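PDB 6A4M: uric acid degradation bifunctional protein PucL from Bacillus subtilis, which probably catalyses the oxidation of uric acid by molecular oxygen and, as a bifunctional protein, probably also a decarboxylation later in uric acid breakdown. Local coordinates for residues P238-L243 with S265-W270; T83-L88 with Q158-M163. All blocks are in the same frame, centred on the assembly; numbering follows the deposited sequence.

Contact 1: residues P238-L243 with S265-W270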
ATOM      1  N   PRO A 238       1.658 -19.726  14.729  1.00 60.21           N
ATOM      2  CA  PRO A 238       2.930 -19.016  14.670  1.00 59.13           C
ATOM      3  C   PRO A 238       2.986 -17.786  15.576  1.00 57.89           C
ATOM      4  O   PRO A 238       1.947 -17.184  15.871  1.00 56.77           O
ATOM      5  CB  PRO A 238       2.989 -18.571  13.209  1.00 59.13           C
ATOM      6  CG  PRO A 238       1.563 -18.284  12.871  1.00 58.43           C
ATOM      7  CD  PRO A 238       0.720 -19.218  13.705  1.00 59.61           C
ATOM      8  N   SER A 239       4.198 -17.428  15.999  0.50 57.54           N
ATOM      9  CA  SER A 239       4.453 -16.173  16.702  0.50 56.79           C
ATOM     10  C   SER A 239       4.421 -15.023  15.699  0.50 56.14           C
ATOM     11  O   SER A 239       4.447 -15.253  14.487  0.50 55.63           O
ATOM     12  CB  SER A 239       5.819 -16.222  17.390  0.50 56.58           C
ATOM     13  OG  SER A 239       6.182 -14.951  17.901  0.50 56.69           O
ATOM     14  N   ILE A 240       4.370 -13.792  16.206  1.00 55.29           N
ATOM     15  CA  ILE A 240       4.304 -12.598  15.349  1.00 54.33           C
ATOM     16  C   ILE A 240       5.626 -12.348  14.598  1.00 54.46           C
ATOM     17  O   ILE A 240       5.591 -12.071  13.398  1.00 53.45           O
ATOM     18  CB  ILE A 240       3.835 -11.348  16.137  1.00 53.35           C
ATOM     19  CG1 ILE A 240       2.381 -11.547  16.594  1.00 52.75           C
ATOM     20  CG2 ILE A 240       3.927 -10.086  15.282  1.00 53.66           C
ATOM     21  CD1 ILE A 240       1.902 -10.563  17.639  1.00 52.10           C
ATOM     22  N   GLN A 241       6.770 -12.469  15.281  1.00 54.92           N
ATOM     23  CA  GLN A 241       8.078 -12.307  14.615  1.00 55.03           C
ATOM     24  C   GLN A 241       8.288 -13.385  13.541  1.00 53.54           C
ATOM     25  O   GLN A 241       8.818 -13.101  12.468  1.00 53.86           O
ATOM     26  CB  GLN A 241       9.263 -12.241  15.617  1.00 56.26           C
ATOM     27  CG  GLN A 241       9.904 -13.565  16.070  1.00 58.16           C
ATOM     28  CD  GLN A 241      11.433 -13.533  16.149  1.00 58.66           C
ATOM     29  OE1 GLN A 241      12.104 -12.814  15.405  1.00 58.06           O
ATOM     30  NE2 GLN A 241      11.988 -14.343  17.044  1.00 58.75           N
ATOM     31  N   ASN A 242       7.849 -14.607  13.837  1.00 51.87           N
ATOM     32  CA  ASN A 242       7.920 -15.720  12.895  1.00 51.43           C
ATOM     33  C   ASN A 242       6.953 -15.518  11.727  1.00 49.96           C
ATOM     34  O   ASN A 242       7.290 -15.816  10.582  1.00 49.66           O
ATOM     35  CB  ASN A 242       7.614 -17.041  13.613  1.00 51.85           C
ATOM     36  CG  ASN A 242       7.902 -18.254  12.752  1.00 52.29           C
ATOM     37  OD1 ASN A 242       9.043 -18.488  12.353  1.00 52.36           O
ATOM     38  ND2 ASN A 242       6.866 -19.036  12.461  1.00 52.37           N
ATOM     39  N   LEU A 243       5.755 -15.012  12.022  1.00 49.04           N
ATOM     40  CA  LEU A 243       4.751 -14.721  10.992  1.00 47.08           C
ATOM     41  C   LEU A 243       5.253 -13.682   9.989  1.00 45.61           C
ATOM     42  O   LEU A 243       5.203 -13.915   8.784  1.00 44.06           O
ATOM     43  CB  LEU A 243       3.436 -14.245  11.630  1.00 46.78           C
ATOM     44  CG  LEU A 243       2.316 -13.726  10.718  1.00 46.57           C
ATOM     45  CD1 LEU A 243       1.960 -14.730   9.634  1.00 46.53           C
ATOM     46  CD2 LEU A 243       1.083 -13.377  11.538  1.00 46.32           C
ATOM     47  N   SER A 265       4.124  -4.171  12.988  1.00 33.84           N
ATOM     48  CA  SER A 265       3.035  -5.048  13.421  1.00 33.87           C
ATOM     49  C   SER A 265       2.484  -4.603  14.774  1.00 33.14           C
ATOM     50  O   SER A 265       3.218  -4.020  15.567  1.00 32.51           O
ATOM     51  CB  SER A 265       3.537  -6.488  13.518  1.00 34.33           C
ATOM     52  OG  SER A 265       4.378  -6.659  14.648  1.00 35.18           O
ATOM     53  N   GLN A 266       1.201  -4.875  15.031  1.00 32.58           N
ATOM     54  CA  GLN A 266       0.597  -4.655  16.356  1.00 32.49           C
ATOM     55  C   GLN A 266      -0.264  -5.841  16.782  1.00 32.37           C
ATOM     56  O   GLN A 266      -1.070  -6.330  15.997  1.00 32.09           O
ATOM     57  CB  GLN A 266      -0.268  -3.400  16.373  1.00 32.55           C
ATOM     58  CG  GLN A 266       0.477  -2.092  16.164  1.00 32.71           C
ATOM     59  CD  GLN A 266      -0.443  -0.883  16.228  1.00 32.98           C
ATOM     60  OE1 GLN A 266      -1.666  -1.013  16.224  1.00 33.96           O
ATOM     61  NE2 GLN A 266       0.146   0.303  16.294  1.00 32.77           N
ATOM     62  N   ASN A 267      -0.102  -6.273  18.035  1.00 32.83           N
ATOM     63  CA  ASN A 267      -0.872  -7.383  18.609  1.00 32.78           C
ATOM     64  C   ASN A 267      -2.108  -6.843  19.330  1.00 32.59           C
ATOM     65  O   ASN A 267      -1.981  -6.091  20.293  1.00 32.65           O
ATOM     66  CB  ASN A 267       0.003  -8.177  19.589  1.00 32.75           C
ATOM     67  CG  ASN A 267      -0.635  -9.490  20.034  1.00 32.83           C
ATOM     68  OD1 ASN A 267      -1.839  -9.706  19.892  1.00 32.76           O
ATOM     69  ND2 ASN A 267       0.184 -10.373  20.589  1.00 33.46           N
ATOM     70  N   HIS A 268      -3.292  -7.239  18.862  1.00 32.78           N
ATOM     71  CA  HIS A 268      -4.567  -6.808  19.447  1.00 33.26           C
ATOM     72  C   HIS A 268      -5.456  -8.013  19.754  1.00 33.49           C
ATOM     73  O   HIS A 268      -6.675  -7.964  19.558  1.00 34.64           O
ATOM     74  CB  HIS A 268      -5.285  -5.835  18.500  1.00 33.76           C
ATOM     75  CG  HIS A 268      -4.567  -4.537  18.310  1.00 34.37           C
ATOM     76  ND1 HIS A 268      -4.756  -3.456  19.145  1.00 34.78           N
ATOM     77  CD2 HIS A 268      -3.663  -4.143  17.383  1.00 34.70           C
ATOM     78  CE1 HIS A 268      -3.996  -2.453  18.741  1.00 35.27           C
ATOM     79  NE2 HIS A 268      -3.323  -2.845  17.673  1.00 35.12           N
ATOM     80  N   THR A 269      -4.840  -9.084  20.258  1.00 32.96           N
ATOM     81  CA  THR A 269      -5.547 -10.324  20.593  1.00 32.20           C
ATOM     82  C   THR A 269      -6.536 -10.104  21.750  1.00 31.61           C
ATOM     83  O   THR A 269      -6.231  -9.400  22.713  1.00 31.44           O
ATOM     84  CB  THR A 269      -4.546 -11.446  20.950  1.00 32.03           C
ATOM     85  OG1 THR A 269      -3.667 -11.670  19.837  1.00 31.50           O
ATOM     86  CG2 THR A 269      -5.264 -12.750  21.302  1.00 32.02           C
ATOM     87  N   TRP A 270      -7.712 -10.717  21.634  1.00 31.36           N
ATOM     88  CA  TRP A 270      -8.820 -10.500  22.572  1.00 31.20           C
ATOM     89  C   TRP A 270      -8.615 -11.233  23.889  1.00 30.76           C
ATOM     90  O   TRP A 270      -7.809 -12.162  23.978  1.00 31.23           O
ATOM     91  CB  TRP A 270     -10.145 -10.967  21.956  1.00 31.18           C
ATOM     92  CG  TRP A 270     -10.485 -10.303  20.662  1.00 31.81           C
ATOM     93  CD1 TRP A 270     -10.378  -8.971  20.364  1.00 31.40           C
ATOM     94  CD2 TRP A 270     -10.995 -10.938  19.485  1.00 32.11           C
ATOM     95  NE1 TRP A 270     -10.790  -8.741  19.072  1.00 31.38           N
ATOM     96  CE2 TRP A 270     -11.173  -9.930  18.509  1.00 31.72           C
ATOM     97  CE3 TRP A 270     -11.323 -12.263  19.161  1.00 32.11           C
ATOM     98  CZ2 TRP A 270     -11.660 -10.205  17.226  1.00 32.03           C
ATOM     99  CZ3 TRP A 270     -11.807 -12.537  17.880  1.00 32.70           C
ATOM    100  CH2 TRP A 270     -11.972 -11.509  16.929  1.00 32.10           C
TER
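I240 and S265 mark the closest approach of the two backbones, their CA atoms 7.9 Å apart, where the first turn of helix 240-254 lies against the end of strand 258-267. This is helix-on-sheet packing as in the T-fold of urate oxidases, an antiparallel sheet backed by helices. S239 stands at the N-cap position, and the first turn closes with a backbone bond from L243 N to S239 O.

No hydrogen bond crosses the contact; I240 carries it, and its branched side chain suits the place because two methyls reach two residues. Its CG2, anti to the backbone N (CG1 at chi1 -66°), rests 3.5 Å from S265 OG, a small side chain that lets the helix come near. The other arm crosses the N267 side chain at a slant, its CD1 meeting N267 ND2 at 3.4 Å and lying near CB. V196 and Q295 of the adjoining strands also touch I240, so the isoleucine spans three strands.

At the strand's last residue, N267 opens an Asx turn, its OD1 accepting from T269 N at 3.1 Å. Two donors from T269 grip this oxygen and together probably hold the amide's rotation, with ND2 toward I240. The second, T269 OG1, meets N267 OD1 on a lone pair, in the carbonyl plane, at 2.7 Å.

Contact 2: residues T83-L88 with Q158-M163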
ATOM      1  N   THR A  83      -0.104   4.395 -12.081  1.00 31.62           N
ATOM      2  CA  THR A  83       0.150   4.188 -10.651  1.00 31.10           C
ATOM      3  C   THR A  83       0.378   5.481  -9.872  1.00 31.45           C
ATOM      4  O   THR A  83       0.876   6.473 -10.413  1.00 31.81           O
ATOM      5  CB  THR A  83       1.411   3.333 -10.440  1.00 30.71           C
ATOM      6  OG1 THR A  83       2.542   4.002 -11.017  1.00 30.33           O
ATOM      7  CG2 THR A  83       1.246   1.955 -11.065  1.00 30.29           C
ATOM      8  N   THR A  84       0.037   5.434  -8.586  1.00 31.50           N
ATOM      9  CA  THR A  84       0.361   6.496  -7.632  1.00 31.79           C
ATOM     10  C   THR A  84       1.876   6.703  -7.498  1.00 31.79           C
ATOM     11  O   THR A  84       2.332   7.836  -7.357  1.00 31.76           O
ATOM     12  CB  THR A  84      -0.253   6.190  -6.247  1.00 31.52           C
ATOM     13  OG1 THR A  84      -1.675   6.131  -6.374  1.00 31.40           O
ATOM     14  CG2 THR A  84       0.108   7.259  -5.214  1.00 31.84           C
ATOM     15  N   GLU A  85       2.643   5.615  -7.548  1.00 31.81           N
ATOM     16  CA  GLU A  85       4.113   5.690  -7.488  1.00 32.08           C
ATOM     17  C   GLU A  85       4.687   6.536  -8.630  1.00 31.73           C
ATOM     18  O   GLU A  85       5.567   7.375  -8.410  1.00 31.75           O
ATOM     19  CB  GLU A  85       4.737   4.287  -7.518  1.00 32.21           C
ATOM     20  CG  GLU A  85       4.513   3.461  -6.252  1.00 32.51           C
ATOM     21  CD  GLU A  85       3.286   2.552  -6.291  1.00 32.62           C
ATOM     22  OE1 GLU A  85       2.271   2.908  -6.932  1.00 32.97           O
ATOM     23  OE2 GLU A  85       3.335   1.472  -5.667  1.00 32.12           O
ATOM     24  N   GLY A  86       4.177   6.308  -9.841  1.00 31.41           N
ATOM     25  CA  GLY A  86       4.564   7.083 -11.021  1.00 30.77           C
ATOM     26  C   GLY A  86       4.075   8.521 -10.987  1.00 30.08           C
ATOM     27  O   GLY A  86       4.781   9.426 -11.433  1.00 29.68           O
ATOM     28  N   PHE A  87       2.868   8.730 -10.465  1.00 30.02           N
ATOM     29  CA  PHE A  87       2.323  10.079 -10.268  1.00 30.38           C
ATOM     30  C   PHE A  87       3.209  10.939  -9.364  1.00 29.77           C
ATOM     31  O   PHE A  87       3.449  12.106  -9.659  1.00 29.69           O
ATOM     32  CB  PHE A  87       0.898  10.017  -9.697  1.00 30.68           C
ATOM     33  CG  PHE A  87       0.345  11.362  -9.299  1.00 30.98           C
ATOM     34  CD1 PHE A  87       0.273  12.397 -10.226  1.00 31.30           C
ATOM     35  CD2 PHE A  87      -0.096  11.598  -7.997  1.00 31.22           C
ATOM     36  CE1 PHE A  87      -0.231  13.640  -9.866  1.00 31.29           C
ATOM     37  CE2 PHE A  87      -0.603  12.838  -7.632  1.00 31.26           C
ATOM     38  CZ  PHE A  87      -0.671  13.862  -8.568  1.00 31.42           C
ATOM     39  N   LEU A  88       3.686  10.362  -8.267  1.00 30.01           N
ATOM     40  CA  LEU A  88       4.581  11.077  -7.351  1.00 30.35           C
ATOM     41  C   LEU A  88       5.919  11.403  -8.019  1.00 30.22           C
ATOM     42  O   LEU A  88       6.434  12.505  -7.856  1.00 29.87           O
ATOM     43  CB  LEU A  88       4.810  10.271  -6.061  1.00 30.13           C
ATOM     44  CG  LEU A  88       3.591   9.991  -5.172  1.00 29.99           C
ATOM     45  CD1 LEU A  88       4.032   9.264  -3.910  1.00 30.53           C
ATOM     46  CD2 LEU A  88       2.824  11.258  -4.822  1.00 29.73           C
ATOM     47  N   GLN A 158      12.581   5.924  -1.511  1.00 41.78           N
ATOM     48  CA  GLN A 158      11.368   5.498  -2.197  1.00 40.03           C
ATOM     49  C   GLN A 158      10.890   4.163  -1.643  1.00 38.06           C
ATOM     50  O   GLN A 158      11.643   3.189  -1.634  1.00 38.39           O
ATOM     51  CB  GLN A 158      11.605   5.357  -3.702  1.00 40.55           C
ATOM     52  CG  GLN A 158      10.326   5.076  -4.489  1.00 41.18           C
ATOM     53  CD  GLN A 158      10.554   4.297  -5.767  1.00 41.39           C
ATOM     54  OE1 GLN A 158      10.193   4.755  -6.848  1.00 43.36           O
ATOM     55  NE2 GLN A 158      11.155   3.117  -5.653  1.00 41.10           N
ATOM     56  N   TYR A 159       9.642   4.125  -1.190  1.00 35.68           N
ATOM     57  CA  TYR A 159       8.989   2.866  -0.842  1.00 34.11           C
ATOM     58  C   TYR A 159       7.489   2.963  -1.031  1.00 33.18           C
ATOM     59  O   TYR A 159       6.920   4.055  -1.016  1.00 32.47           O
ATOM     60  CB  TYR A 159       9.321   2.444   0.594  1.00 33.48           C
ATOM     61  CG  TYR A 159       8.854   3.392   1.677  1.00 33.23           C
ATOM     62  CD1 TYR A 159       7.599   3.238   2.278  1.00 33.52           C
ATOM     63  CD2 TYR A 159       9.673   4.424   2.127  1.00 32.97           C
ATOM     64  CE1 TYR A 159       7.172   4.099   3.281  1.00 33.18           C
ATOM     65  CE2 TYR A 159       9.257   5.289   3.131  1.00 32.78           C
ATOM     66  CZ  TYR A 159       8.008   5.124   3.707  1.00 32.91           C
ATOM     67  OH  TYR A 159       7.595   5.983   4.700  1.00 32.36           O
ATOM     68  N   SER A 160       6.872   1.806  -1.238  1.00 33.21           N
ATOM     69  CA  SER A 160       5.427   1.667  -1.251  1.00 33.83           C
ATOM     70  C   SER A 160       5.035   0.755  -0.107  1.00 34.51           C
ATOM     71  O   SER A 160       5.841  -0.037   0.377  1.00 35.46           O
ATOM     72  CB  SER A 160       4.947   1.109  -2.581  1.00 33.79           C
ATOM     73  OG  SER A 160       5.123   2.073  -3.599  1.00 33.89           O
ATOM     74  N   GLU A 161       3.785   0.871   0.311  1.00 35.12           N
ATOM     75  CA  GLU A 161       3.350   0.320   1.579  1.00 35.99           C
ATOM     76  C   GLU A 161       1.889  -0.079   1.516  1.00 35.64           C
ATOM     77  O   GLU A 161       1.107   0.578   0.832  1.00 35.63           O
ATOM     78  CB  GLU A 161       3.546   1.396   2.648  1.00 37.28           C
ATOM     79  CG  GLU A 161       3.377   0.938   4.084  1.00 38.33           C
ATOM     80  CD  GLU A 161       3.814   1.994   5.086  1.00 39.41           C
ATOM     81  OE1 GLU A 161       3.859   3.195   4.730  1.00 38.81           O
ATOM     82  OE2 GLU A 161       4.109   1.616   6.243  1.00 41.46           O
ATOM     83  N   ILE A 162       1.524  -1.157   2.205  1.00 35.25           N
ATOM     84  CA  ILE A 162       0.109  -1.398   2.532  1.00 35.35           C
ATOM     85  C   ILE A 162      -0.079  -1.202   4.031  1.00 35.00           C
ATOM     86  O   ILE A 162       0.654  -1.778   4.833  1.00 34.25           O
ATOM     87  CB  ILE A 162      -0.441  -2.764   2.050  1.00 34.99           C
ATOM     88  CG1 ILE A 162      -1.953  -2.819   2.299  1.00 35.00           C
ATOM     89  CG2 ILE A 162       0.246  -3.954   2.713  1.00 35.27           C
ATOM     90  CD1 ILE A 162      -2.664  -3.883   1.510  1.00 35.53           C
ATOM     91  N   MET A 163      -1.058  -0.374   4.387  1.00 35.75           N
ATOM     92  CA  MET A 163      -1.280   0.048   5.763  1.00 36.60           C
ATOM     93  C   MET A 163      -2.564  -0.522   6.325  1.00 35.40           C
ATOM     94  O   MET A 163      -3.494  -0.819   5.583  1.00 34.35           O
ATOM     95  CB  MET A 163      -1.410   1.563   5.832  1.00 38.74           C
ATOM     96  CG  MET A 163      -0.296   2.348   5.172  1.00 40.47           C
ATOM     97  SD  MET A 163      -0.307   4.051   5.758  1.00 43.84           S
ATOM     98  CE  MET A 163      -2.000   4.558   5.457  1.00 43.91           C
TER
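E85 reaches from the first turn of helix 84-98 to S160 on strand 153-169, and this one polar pair makes the contact. Just before the helix, T83 is the N-cap: its OG1 accepts from G86 N at 3.1 Å, a role suited to a short hydroxyl side chain, while F87 N bonds to T83 O at 3.0 Å.

E85 follows T84 and points its side chain at the strand. The bend at chi2 (93°) turns the carboxylate back so that OE2 faces the serine hydroxyl with its anti side. S160 OG donates to E85 OE2 at 2.8 Å, 28° out of the carboxylate plane, and this anti approach brings the hydroxyl in on the side of E85 CG. Both residues are buried, and Y218 OH bonds to E85 OE1, so each carboxylate oxygen has a partner. An alanine in place of E85 would probably leave S160 OG and Y218 OH without this shared mate and open a gap between helix and strand.

At the next position, G86 suits the place, since a side chain here would probably come close to T83 OG1. L88, about one turn after E85, packs against L107 of strand 104-121. The helix start thus lies over the sheet, with S142 OG of strand 139-148 bonded to S160 OG and W202 of strand 194-204 also touching S160.

How the contacts relate
Contact 2 closes before contact 1 opens, so the two follow one another along the chain. Their centres lie about 26 Å apart, and their nearest atoms about 9 Å, without touching. Both nevertheless reach the same antiparallel sheet: strand 153-169 of contact 2 and strand 258-267 of contact 1 each pair with strand 194-204, which runs between them. Contact 2 sits nearer the centre of the folded chain than contact 1. One junction is a buried polar bond and the other mainly methyl packing. Together they attach helices from early and late in the chain to one continuous sheet, consistent with the helix-backed sheets of the urate oxidase fold.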